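Local coordinates for protein probable Thioesterase (Bartonella henselae, PDB 3HM0) that probably hydrolyses thioesters, perhaps acyl-CoA substrates, as a hot-dog-fold member of the thioesterase superfamily, at residues N109-K114 with Q129-G134; F92-M97 with V143-I148. All coordinates share one frame; numbering follows the deposited sequence.

Contact 1: residues N109-K114 with Q129-G134; sequences NLLTIK and QYILHG
L111 and I131 meet on the buried face of this antiparallel pair, methyl CD1 of L111 lying 4.0 Å from CG2 of I131. I113, paired with I131, completes the greasy patch; L111 fills the apolar layer, whereas the beta-branched isoleucines also favour extended backbone. The frame is regular: T112 N reaches L132 O at 2.9 Å with an N-H...O angle of 172°, L132 N answers to T112 O, and K114 and Y130 form the same reciprocal hydrogen bonds at the next hydrogen-bonded pair.

The other face, with T112, K114, Y130 and L132, is more polar and only partly buried, with water at T112. A near-extended chi2 (160°) brings CD of K114 against CD1 of L132, and bends at chi3 and chi4 lead the ammonium to a salt bridge with D38. One water joins L110 O, T112 OG1 and G134 N.

Where the chain turns, the side-chain amide of N109 stacks on the H133 imidazole, planes 8° apart and CG 3.7 Å above the ring centre. N109 OD1 also accepts from Q106 N, which probably helps fix the rotation of the amide over the ring, and a second water links H133 NE2 to L110 N.

Strand 37-42 pairs with 110-120 on one flank and strand 136-149 with 124-133 on the other, while F62 and F63 of helix 58-72 pack on the isoleucine-leucine face.

Contact 2: residues F92-M97 with V143-I148; sequences FVVRHM and VEIALI
R95 N donates to E144 O at 2.7 Å with an N-H...O angle of 171°, and E144 N donates to H96 O at 2.7 Å. R95 and H96 both face E144: a classic beta bulge, with R95 at psi -45° as the extra residue. V93 and A146 exchange two backbone hydrogen bonds.

The bulge turns R95 onto the V93-A146 face. With CG anti to the carbonyl carbon (chi1 -84°), the chain sets CG 3.7 Å from CB of small A146, and a bend at chi2 carries NH2 toward CG2 of I148. The E144 carboxylate instead forms a salt bridge with R124.

The opposite face is apolar. F92 sets CD1 3.7 Å from CG2 of I145, and its ring edge faces A146 O in plane. V94 CG1 touches V143 CG1 at 3.8 Å, and M97 lies alongside V143, its flexible thioether ending in CE against CG2.

The chemistry is therefore two-sided: F92 and M97 pack on L71 and L60 of helix 58-72, V94 and I145 on its R67, whereas R95 NH1 hydrogen-bonds to F101 O and H96 ND1 to N100 OD1 of the second subunit, where H96 and M97 extend the sheet by an antiparallel ladder.

How the contacts relate
Contacts 1 and 2 belong to one five-stranded antiparallel sheet, with centres about 22 Å apart on opposite sides of the chain's centre. Along the chain the order is 92-97, 109-114, 129-134, 143-148, so contact 2 brackets contact 1. Strands 124-133 and 136-149, neighbours in the sheet, connect them, and Q129 OE1 packs 3.8 Å from V143 CG2 where they touch. Both turn their apolar faces to helix 58-72, the long helix wrapped by the sheet in the hot-dog fold. Contact 1 pairs the open ends of the hairpin 110-120/124-133, away from its turn; contact 2 brings in strand 90-101, which extends the sheet into the second subunit.

Contact 1: residues N109-K114 with Q129-G134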
ATOM      1  N   ASN A 109     -13.872 -12.289   0.818  1.00 31.90           N
ATOM      2  CA  ASN A 109     -14.424 -12.464   2.173  1.00 32.28           C
ATOM      3  C   ASN A 109     -14.976 -11.163   2.680  1.00 32.20           C
ATOM      4  O   ASN A 109     -14.447 -10.092   2.365  1.00 32.19           O
ATOM      5  CB  ASN A 109     -13.379 -12.899   3.191  1.00 32.26           C
ATOM      6  CG  ASN A 109     -13.107 -14.390   3.179  1.00 33.62           C
ATOM      7  OD1 ASN A 109     -12.261 -14.856   3.954  1.00 33.11           O
ATOM      8  ND2 ASN A 109     -13.791 -15.149   2.292  1.00 32.28           N
ATOM      9  N   LEU A 110     -16.040 -11.266   3.467  1.00 32.36           N
ATOM     10  CA  LEU A 110     -16.571 -10.134   4.188  1.00 32.45           C
ATOM     11  C   LEU A 110     -16.062 -10.211   5.616  1.00 32.33           C
ATOM     12  O   LEU A 110     -16.334 -11.185   6.333  1.00 32.04           O
ATOM     13  CB  LEU A 110     -18.087 -10.138   4.154  1.00 32.65           C
ATOM     14  CG  LEU A 110     -18.743  -8.900   4.764  1.00 34.80           C
ATOM     15  CD1 LEU A 110     -18.098  -7.588   4.293  1.00 33.55           C
ATOM     16  CD2 LEU A 110     -20.241  -8.929   4.422  1.00 37.36           C
ATOM     17  N   LEU A 111     -15.298  -9.191   6.012  1.00 31.88           N
ATOM     18  CA  LEU A 111     -14.639  -9.190   7.315  1.00 31.60           C
ATOM     19  C   LEU A 111     -15.412  -8.374   8.353  1.00 31.48           C
ATOM     20  O   LEU A 111     -15.971  -7.321   8.035  1.00 31.41           O
ATOM     21  CB  LEU A 111     -13.180  -8.684   7.210  1.00 31.40           C
ATOM     22  CG  LEU A 111     -12.166  -9.372   6.275  1.00 30.74           C
ATOM     23  CD1 LEU A 111     -10.821  -8.692   6.358  1.00 29.41           C
ATOM     24  CD2 LEU A 111     -12.021 -10.858   6.574  1.00 30.12           C
ATOM     25  N   THR A 112     -15.441  -8.890   9.582  1.00 31.33           N
ATOM     26  CA  THR A 112     -15.942  -8.178  10.753  1.00 31.35           C
ATOM     27  C   THR A 112     -14.732  -7.771  11.590  1.00 31.60           C
ATOM     28  O   THR A 112     -13.891  -8.617  11.935  1.00 31.55           O
ATOM     29  CB  THR A 112     -16.873  -9.082  11.586  1.00 31.45           C
ATOM     30  OG1 THR A 112     -17.892  -9.620  10.741  1.00 31.47           O
ATOM     31  CG2 THR A 112     -17.504  -8.330  12.738  1.00 30.44           C
ATOM     32  N   ILE A 113     -14.632  -6.472  11.868  1.00 31.70           N
ATOM     33  CA  ILE A 113     -13.537  -5.919  12.636  1.00 32.10           C
ATOM     34  C   ILE A 113     -14.077  -5.450  13.987  1.00 32.92           C
ATOM     35  O   ILE A 113     -14.969  -4.612  14.040  1.00 33.19           O
ATOM     36  CB  ILE A 113     -12.845  -4.739  11.895  1.00 32.02           C
ATOM     37  CG1 ILE A 113     -12.445  -5.138  10.469  1.00 31.14           C
ATOM     38  CG2 ILE A 113     -11.611  -4.240  12.676  1.00 31.40           C
ATOM     39  CD1 ILE A 113     -12.314  -3.952   9.512  1.00 26.87           C
ATOM     40  N   LYS A 114     -13.531  -5.995  15.073  1.00 33.54           N
ATOM     41  CA  LYS A 114     -13.991  -5.660  16.421  1.00 34.07           C
ATOM     42  C   LYS A 114     -12.957  -4.847  17.194  1.00 34.31           C
ATOM     43  O   LYS A 114     -11.799  -5.234  17.314  1.00 33.80           O
ATOM     44  CB  LYS A 114     -14.418  -6.911  17.182  1.00 33.84           C
ATOM     45  CG  LYS A 114     -15.579  -7.610  16.504  1.00 35.69           C
ATOM     46  CD  LYS A 114     -15.735  -9.058  16.907  1.00 38.67           C
ATOM     47  CE  LYS A 114     -16.759  -9.216  18.016  1.00 41.55           C
ATOM     48  NZ  LYS A 114     -18.145  -8.836  17.557  1.00 44.54           N
ATOM     49  N   GLN A 129      -8.182  -5.423  19.256  1.00 34.50           N
ATOM     50  CA  GLN A 129      -8.888  -5.545  17.981  1.00 32.69           C
ATOM     51  C   GLN A 129      -8.915  -6.972  17.510  1.00 32.26           C
ATOM     52  O   GLN A 129      -7.967  -7.703  17.753  1.00 32.57           O
ATOM     53  CB  GLN A 129      -8.269  -4.628  16.930  1.00 32.13           C
ATOM     54  CG  GLN A 129      -8.253  -3.175  17.336  1.00 28.95           C
ATOM     55  CD  GLN A 129      -8.002  -2.260  16.170  1.00 26.56           C
ATOM     56  OE1 GLN A 129      -6.857  -1.853  15.934  1.00 25.66           O
ATOM     57  NE2 GLN A 129      -9.068  -1.932  15.419  1.00 21.80           N
ATOM     58  N   TYR A 130     -10.000  -7.354  16.836  1.00 31.74           N
ATOM     59  CA  TYR A 130     -10.177  -8.695  16.295  1.00 31.77           C
ATOM     60  C   TYR A 130     -10.687  -8.664  14.845  1.00 31.11           C
ATOM     61  O   TYR A 130     -11.465  -7.781  14.456  1.00 30.91           O
ATOM     62  CB  TYR A 130     -11.138  -9.520  17.181  1.00 32.72           C
ATOM     63  CG  TYR A 130     -10.675  -9.679  18.623  1.00 35.30           C
ATOM     64  CD1 TYR A 130      -9.786 -10.688  18.985  1.00 37.02           C
ATOM     65  CD2 TYR A 130     -11.111  -8.804  19.618  1.00 37.91           C
ATOM     66  CE1 TYR A 130      -9.340 -10.820  20.300  1.00 38.69           C
ATOM     67  CE2 TYR A 130     -10.674  -8.928  20.938  1.00 39.06           C
ATOM     68  CZ  TYR A 130      -9.791  -9.941  21.276  1.00 40.25           C
ATOM     69  OH  TYR A 130      -9.353 -10.062  22.587  1.00 41.21           O
ATOM     70  N   ILE A 131     -10.252  -9.636  14.046  1.00 29.98           N
ATOM     71  CA  ILE A 131     -10.765  -9.779  12.698  1.00 29.18           C
ATOM     72  C   ILE A 131     -11.332 -11.171  12.489  1.00 29.54           C
ATOM     73  O   ILE A 131     -10.616 -12.161  12.573  1.00 29.35           O
ATOM     74  CB  ILE A 131      -9.722  -9.401  11.608  1.00 29.00           C
ATOM     75  CG1 ILE A 131      -9.395  -7.900  11.694  1.00 27.66           C
ATOM     76  CG2 ILE A 131     -10.258  -9.753  10.210  1.00 28.00           C
ATOM     77  CD1 ILE A 131      -8.278  -7.437  10.830  1.00 25.15           C
ATOM     78  N   LEU A 132     -12.635 -11.232  12.222  1.00 29.93           N
ATOM     79  CA  LEU A 132     -13.301 -12.502  11.949  1.00 30.26           C
ATOM     80  C   LEU A 132     -13.881 -12.524  10.548  1.00 30.48           C
ATOM     81  O   LEU A 132     -14.223 -11.476   9.975  1.00 30.05           O
ATOM     82  CB  LEU A 132     -14.454 -12.757  12.935  1.00 29.95           C
ATOM     83  CG  LEU A 132     -14.112 -12.730  14.417  1.00 30.44           C
ATOM     84  CD1 LEU A 132     -14.176 -11.319  14.927  1.00 27.82           C
ATOM     85  CD2 LEU A 132     -15.069 -13.648  15.193  1.00 30.90           C
ATOM     86  N   HIS A 133     -13.988 -13.735  10.018  1.00 30.60           N
ATOM     87  CA  HIS A 133     -14.841 -13.989   8.899  1.00 31.18           C
ATOM     88  C   HIS A 133     -15.999 -14.872   9.375  1.00 32.50           C
ATOM     89  O   HIS A 133     -15.816 -16.067   9.622  1.00 32.26           O
ATOM     90  CB  HIS A 133     -14.072 -14.652   7.768  1.00 30.39           C
ATOM     91  CG  HIS A 133     -14.943 -15.027   6.620  1.00 29.53           C
ATOM     92  ND1 HIS A 133     -14.958 -16.295   6.083  1.00 29.42           N
ATOM     93  CD2 HIS A 133     -15.871 -14.314   5.935  1.00 28.60           C
ATOM     94  CE1 HIS A 133     -15.841 -16.343   5.100  1.00 27.91           C
ATOM     95  NE2 HIS A 133     -16.407 -15.153   4.988  1.00 27.99           N
ATOM     96  N   GLY A 134     -17.186 -14.272   9.499  1.00 33.60           N
ATOM     97  CA  GLY A 134     -18.314 -14.911  10.163  1.00 34.60           C
ATOM     98  C   GLY A 134     -17.996 -15.127  11.632  1.00 35.64           C
ATOM     99  O   GLY A 134     -17.798 -14.168  12.386  1.00 36.06           O
TER
HETATM  100  O   HOH W   1     -17.896 -13.477   3.375  1.00 22.86           O
HETATM  101  O   HOH W   2     -17.780 -11.445   8.768  1.00 29.24           O

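Contact 2: residues F92-M97 with V143-I148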
ATOM      1  N   PHE A  92      -2.751  10.804  16.003  1.00 36.65           N
ATOM      2  CA  PHE A  92      -2.542   9.532  16.661  1.00 36.53           C
ATOM      3  C   PHE A  92      -1.288   8.842  16.121  1.00 36.72           C
ATOM      4  O   PHE A  92      -0.861   9.093  14.979  1.00 37.02           O
ATOM      5  CB  PHE A  92      -3.756   8.649  16.495  1.00 36.00           C
ATOM      6  CG  PHE A  92      -4.894   9.048  17.362  1.00 37.11           C
ATOM      7  CD1 PHE A  92      -4.722   9.199  18.735  1.00 37.42           C
ATOM      8  CD2 PHE A  92      -6.149   9.271  16.820  1.00 37.45           C
ATOM      9  CE1 PHE A  92      -5.785   9.559  19.548  1.00 37.62           C
ATOM     10  CE2 PHE A  92      -7.223   9.621  17.635  1.00 37.03           C
ATOM     11  CZ  PHE A  92      -7.046   9.765  18.990  1.00 37.48           C
ATOM     12  N   VAL A  93      -0.666   8.024  16.968  1.00 36.31           N
ATOM     13  CA  VAL A  93       0.510   7.261  16.574  1.00 35.93           C
ATOM     14  C   VAL A  93       0.448   5.925  17.276  1.00 35.52           C
ATOM     15  O   VAL A  93       0.171   5.849  18.483  1.00 35.41           O
ATOM     16  CB  VAL A  93       1.830   7.962  16.958  1.00 36.22           C
ATOM     17  CG1 VAL A  93       3.042   7.134  16.506  1.00 35.00           C
ATOM     18  CG2 VAL A  93       1.904   9.337  16.325  1.00 38.02           C
ATOM     19  N   VAL A  94       0.678   4.874  16.500  1.00 34.89           N
ATOM     20  CA  VAL A  94       0.876   3.554  17.051  1.00 34.41           C
ATOM     21  C   VAL A  94       2.251   3.515  17.706  1.00 34.13           C
ATOM     22  O   VAL A  94       3.277   3.811  17.081  1.00 33.54           O
ATOM     23  CB  VAL A  94       0.730   2.449  15.998  1.00 34.29           C
ATOM     24  CG1 VAL A  94       0.730   1.095  16.675  1.00 33.87           C
ATOM     25  CG2 VAL A  94      -0.573   2.638  15.214  1.00 34.51           C
ATOM     26  N   ARG A  95       2.246   3.167  18.986  1.00 34.02           N
ATOM     27  CA  ARG A  95       3.470   3.047  19.744  1.00 34.32           C
ATOM     28  C   ARG A  95       3.953   1.604  19.819  1.00 34.20           C
ATOM     29  O   ARG A  95       5.139   1.313  19.635  1.00 34.81           O
ATOM     30  CB  ARG A  95       3.239   3.610  21.133  1.00 34.82           C
ATOM     31  CG  ARG A  95       3.397   5.095  21.193  1.00 34.95           C
ATOM     32  CD  ARG A  95       4.847   5.460  21.121  1.00 37.15           C
ATOM     33  NE  ARG A  95       4.959   6.886  20.874  1.00 41.26           N
ATOM     34  CZ  ARG A  95       5.328   7.415  19.718  1.00 41.11           C
ATOM     35  NH1 ARG A  95       5.656   6.633  18.690  1.00 41.68           N
ATOM     36  NH2 ARG A  95       5.387   8.731  19.605  1.00 41.34           N
ATOM     37  N   HIS A  96       3.029   0.702  20.087  1.00 33.55           N
ATOM     38  CA  HIS A  96       3.344  -0.698  20.149  1.00 33.71           C
ATOM     39  C   HIS A  96       2.150  -1.464  19.608  1.00 33.07           C
ATOM     40  O   HIS A  96       1.006  -1.046  19.750  1.00 32.53           O
ATOM     41  CB  HIS A  96       3.692  -1.118  21.589  1.00 34.12           C
ATOM     42  CG  HIS A  96       3.478  -2.577  21.872  1.00 36.28           C
ATOM     43  ND1 HIS A  96       4.508  -3.495  21.877  1.00 36.73           N
ATOM     44  CD2 HIS A  96       2.351  -3.278  22.161  1.00 39.04           C
ATOM     45  CE1 HIS A  96       4.024  -4.695  22.156  1.00 39.37           C
ATOM     46  NE2 HIS A  96       2.718  -4.591  22.334  1.00 39.62           N
ATOM     47  N   MET A  97       2.436  -2.585  18.965  1.00 32.91           N
ATOM     48  CA  MET A  97       1.394  -3.430  18.428  1.00 32.91           C
ATOM     49  C   MET A  97       1.814  -4.914  18.542  1.00 32.89           C
ATOM     50  O   MET A  97       2.967  -5.250  18.294  1.00 32.91           O
ATOM     51  CB  MET A  97       1.147  -3.018  16.987  1.00 32.34           C
ATOM     52  CG  MET A  97      -0.092  -3.588  16.389  1.00 34.18           C
ATOM     53  SD  MET A  97      -0.511  -2.836  14.785  1.00 34.91           S
ATOM     54  CE  MET A  97      -2.213  -3.422  14.680  1.00 31.02           C
ATOM     55  N   VAL A 143      -2.980  -3.032  20.666  1.00 31.06           N
ATOM     56  CA  VAL A 143      -2.387  -1.851  20.084  1.00 31.64           C
ATOM     57  C   VAL A 143      -2.268  -0.790  21.151  1.00 32.68           C
ATOM     58  O   VAL A 143      -3.198  -0.575  21.927  1.00 33.48           O
ATOM     59  CB  VAL A 143      -3.253  -1.309  18.935  1.00 31.45           C
ATOM     60  CG1 VAL A 143      -2.430  -0.450  18.058  1.00 31.62           C
ATOM     61  CG2 VAL A 143      -3.839  -2.449  18.105  1.00 31.64           C
ATOM     62  N   GLU A 144      -1.125  -0.124  21.186  1.00 33.51           N
ATOM     63  CA  GLU A 144      -0.932   1.050  22.023  1.00 34.20           C
ATOM     64  C   GLU A 144      -0.849   2.330  21.176  1.00 34.16           C
ATOM     65  O   GLU A 144       0.000   2.451  20.289  1.00 34.17           O
ATOM     66  CB  GLU A 144       0.344   0.889  22.856  1.00 34.51           C
ATOM     67  CG  GLU A 144       0.467   1.897  23.992  1.00 36.54           C
ATOM     68  CD  GLU A 144       1.816   1.854  24.682  1.00 39.84           C
ATOM     69  OE1 GLU A 144       2.263   0.744  25.089  1.00 39.30           O
ATOM     70  OE2 GLU A 144       2.423   2.947  24.812  1.00 40.82           O
ATOM     71  N   ILE A 145      -1.705   3.298  21.486  1.00 34.65           N
ATOM     72  CA  ILE A 145      -1.811   4.543  20.719  1.00 34.97           C
ATOM     73  C   ILE A 145      -1.475   5.768  21.557  1.00 34.88           C
ATOM     74  O   ILE A 145      -2.054   5.965  22.615  1.00 35.38           O
ATOM     75  CB  ILE A 145      -3.254   4.730  20.200  1.00 35.14           C
ATOM     76  CG1 ILE A 145      -3.844   3.404  19.681  1.00 35.45           C
ATOM     77  CG2 ILE A 145      -3.324   5.848  19.179  1.00 35.71           C
ATOM     78  CD1 ILE A 145      -3.454   3.016  18.274  1.00 35.85           C
ATOM     79  N   ALA A 146      -0.548   6.585  21.079  1.00 34.81           N
ATOM     80  CA  ALA A 146      -0.262   7.891  21.665  1.00 35.41           C
ATOM     81  C   ALA A 146      -0.766   9.031  20.767  1.00 36.68           C
ATOM     82  O   ALA A 146      -1.157   8.812  19.602  1.00 36.94           O
ATOM     83  CB  ALA A 146       1.230   8.050  21.896  1.00 34.83           C
ATOM     84  N   LEU A 147      -0.718  10.253  21.304  1.00 37.73           N
ATOM     85  CA  LEU A 147      -1.185  11.457  20.621  1.00 38.75           C
ATOM     86  C   LEU A 147      -0.034  12.441  20.509  1.00 39.68           C
ATOM     87  O   LEU A 147       0.544  12.815  21.524  1.00 40.82           O
ATOM     88  CB  LEU A 147      -2.350  12.089  21.406  1.00 38.27           C
ATOM     89  CG  LEU A 147      -3.040  13.304  20.760  1.00 38.28           C
ATOM     90  CD1 LEU A 147      -3.636  12.931  19.410  1.00 35.53           C
ATOM     91  CD2 LEU A 147      -4.115  13.942  21.673  1.00 36.53           C
ATOM     92  N   ILE A 148       0.328  12.853  19.301  1.00 40.47           N
ATOM     93  CA  ILE A 148       1.471  13.750  19.153  1.00 41.24           C
ATOM     94  C   ILE A 148       1.175  14.943  18.269  1.00 42.29           C
ATOM     95  O   ILE A 148       0.254  14.908  17.454  1.00 41.90           O
ATOM     96  CB  ILE A 148       2.718  13.033  18.586  1.00 41.09           C
ATOM     97  CG1 ILE A 148       2.471  12.550  17.152  1.00 41.99           C
ATOM     98  CG2 ILE A 148       3.164  11.909  19.496  1.00 40.18           C
ATOM     99  CD1 ILE A 148       3.751  12.248  16.375  1.00 41.65           C
TER